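Local coordinates for protein dehydrogenase (Sinorhizobium meliloti, PDB 3UOE) that probably acts as an oxidoreductase of the malate/L-lactate dehydrogenase (LDH2/MDH2) family, at residues L83-P86 / T87-G90. Numbering follows the deposited sequence.
Sequences LANP and TTRG
Asn85 turns its side-chain amide over the backbone that follows Pro86, and OD1 takes up two successive main-chain N-H groups: 3.0 Å from Thr87 N and 3.2 Å from Thr88 N. The bond to Thr87 N closes an Asx turn, and the second, to Thr88 N, holds the next residue against the same oxygen. With CG anti to its own backbone N (chi1 179°), the amide swings forward over the bend. Both donors approach the same face of its plane, but differently: Thr87 N is tilted 24° from it, whereas Thr88 N sits well above it, 65° out, and both hydrogens still point nearly straight at the oxygen. The side chains of Asn85 and Thr88 cross at about a right angle, with methyl CG2 of Thr88 set 3.4 Å from Asn85 CG. Thr88 OG1, on another branch, accepts from Gly90 N at 3.1 Å, an ST turn, and is also hydrogen-bonded to Glu105 OE1. On the side of the turn away from OD1, one water donates to Asn85 O and Thr88 O, each at 2.7 Å. A leucine in place of Asn85 would probably leave the N-H groups of Thr87 and Thr88 without their shared acceptor and let the bend relax. The Asx turn and the ST turn lie in the surface link that runs from helix 72-80, where Pro86 rests on Leu79, to edge strand 91-96, while Arg89 reaches helix 109-127 and forms a salt bridge with Asp47.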
ATOM      1  N   LEU A  83       9.356 -24.699 -18.629  1.00  9.78           N
ATOM      2  CA  LEU A  83       8.358 -23.878 -17.968  1.00  8.39           C
ATOM      3  C   LEU A  83       8.873 -22.450 -17.798  1.00 11.41           C
ATOM      4  O   LEU A  83       8.093 -21.500 -17.716  1.00 13.98           O
ATOM      5  CB  LEU A  83       8.013 -24.471 -16.607  1.00  8.35           C
ATOM      6  CG  LEU A  83       7.333 -25.833 -16.610  1.00 10.45           C
ATOM      7  CD1 LEU A  83       7.287 -26.353 -15.189  1.00  9.98           C
ATOM      8  CD2 LEU A  83       5.921 -25.732 -17.212  1.00 10.59           C
ATOM      9  N   ALA A  84      10.192 -22.309 -17.723  1.00  9.39           N
ATOM     10  CA  ALA A  84      10.835 -21.000 -17.730  1.00  8.78           C
ATOM     11  C   ALA A  84      11.669 -20.844 -18.997  1.00 10.84           C
ATOM     12  O   ALA A  84      12.366 -21.780 -19.414  1.00  9.38           O
ATOM     13  CB  ALA A  84      11.710 -20.813 -16.490  1.00  7.94           C
ATOM     14  N   ASN A  85      11.591 -19.650 -19.584  1.00  8.32           N
ATOM     15  CA  ASN A  85      12.291 -19.292 -20.810  1.00  7.65           C
ATOM     16  C   ASN A  85      13.615 -18.599 -20.481  1.00  7.06           C
ATOM     17  O   ASN A  85      13.617 -17.517 -19.910  1.00  7.01           O
ATOM     18  CB  ASN A  85      11.383 -18.376 -21.635  1.00  8.20           C
ATOM     19  CG  ASN A  85      12.017 -17.918 -22.933  1.00 10.26           C
ATOM     20  OD1 ASN A  85      13.240 -17.905 -23.081  1.00  8.60           O
ATOM     21  ND2 ASN A  85      11.175 -17.506 -23.879  1.00  8.46           N
ATOM     22  N   PRO A  86      14.747 -19.223 -20.849  1.00  7.19           N
ATOM     23  CA  PRO A  86      16.052 -18.737 -20.376  1.00  6.54           C
ATOM     24  C   PRO A  86      16.549 -17.428 -21.009  1.00  7.32           C
ATOM     25  O   PRO A  86      17.436 -16.797 -20.433  1.00  7.88           O
ATOM     26  CB  PRO A  86      17.010 -19.896 -20.717  1.00  7.13           C
ATOM     27  CG  PRO A  86      16.364 -20.609 -21.879  1.00  6.71           C
ATOM     28  CD  PRO A  86      14.860 -20.425 -21.701  1.00  7.49           C
ATOM     29  N   THR A  87      15.992 -17.013 -22.142  1.00  6.68           N
ATOM     30  CA  THR A  87      16.563 -15.879 -22.875  1.00  8.13           C
ATOM     31  C   THR A  87      15.647 -14.668 -22.986  1.00  9.76           C
ATOM     32  O   THR A  87      16.123 -13.544 -23.118  1.00  9.72           O
ATOM     33  CB  THR A  87      16.938 -16.262 -24.317  1.00  7.94           C
ATOM     34  OG1 THR A  87      15.784 -16.815 -24.966  1.00  7.91           O
ATOM     35  CG2 THR A  87      18.080 -17.265 -24.334  1.00  6.04           C
ATOM     36  N   THR A  88      14.338 -14.884 -22.975  1.00  7.70           N
ATOM     37  CA  THR A  88      13.435 -13.771 -23.185  1.00  8.34           C
ATOM     38  C   THR A  88      13.597 -12.717 -22.092  1.00  7.98           C
ATOM     39  O   THR A  88      13.929 -13.022 -20.946  1.00  6.78           O
ATOM     40  CB  THR A  88      11.963 -14.221 -23.283  1.00  9.68           C
ATOM     41  OG1 THR A  88      11.146 -13.105 -23.668  1.00  8.28           O
ATOM     42  CG2 THR A  88      11.477 -14.762 -21.946  1.00  8.88           C
ATOM     43  N   ARG A  89      13.384 -11.470 -22.475  1.00  9.00           N
ATOM     44  CA  ARG A  89      13.391 -10.359 -21.533  1.00 10.76           C
ATOM     45  C   ARG A  89      11.987  -9.763 -21.475  1.00  8.73           C
ATOM     46  O   ARG A  89      11.788  -8.644 -21.014  1.00 10.32           O
ATOM     47  CB  ARG A  89      14.452  -9.324 -21.946  1.00 11.83           C
ATOM     48  CG  ARG A  89      15.873  -9.888 -21.798  1.00 13.75           C
ATOM     49  CD  ARG A  89      16.927  -9.153 -22.598  1.00 17.83           C
ATOM     50  NE  ARG A  89      18.147  -9.960 -22.732  1.00 20.83           N
ATOM     51  CZ  ARG A  89      19.230  -9.814 -21.969  1.00 21.28           C
ATOM     52  NH1 ARG A  89      19.240  -8.881 -21.019  1.00 21.81           N
ATOM     53  NH2 ARG A  89      20.301 -10.590 -22.155  1.00 11.55           N
ATOM     54  N   GLY A  90      11.015 -10.539 -21.940  1.00  7.61           N
ATOM     55  CA  GLY A  90       9.631 -10.102 -21.973  1.00 10.11           C
ATOM     56  C   GLY A  90       9.307  -9.287 -23.216  1.00 11.14           C
ATOM     57  O   GLY A  90      10.203  -8.816 -23.915  1.00 13.11           O
TER
HETATM   58  O   HOH W   1      14.162 -14.978 -19.073  1.00  7.19           O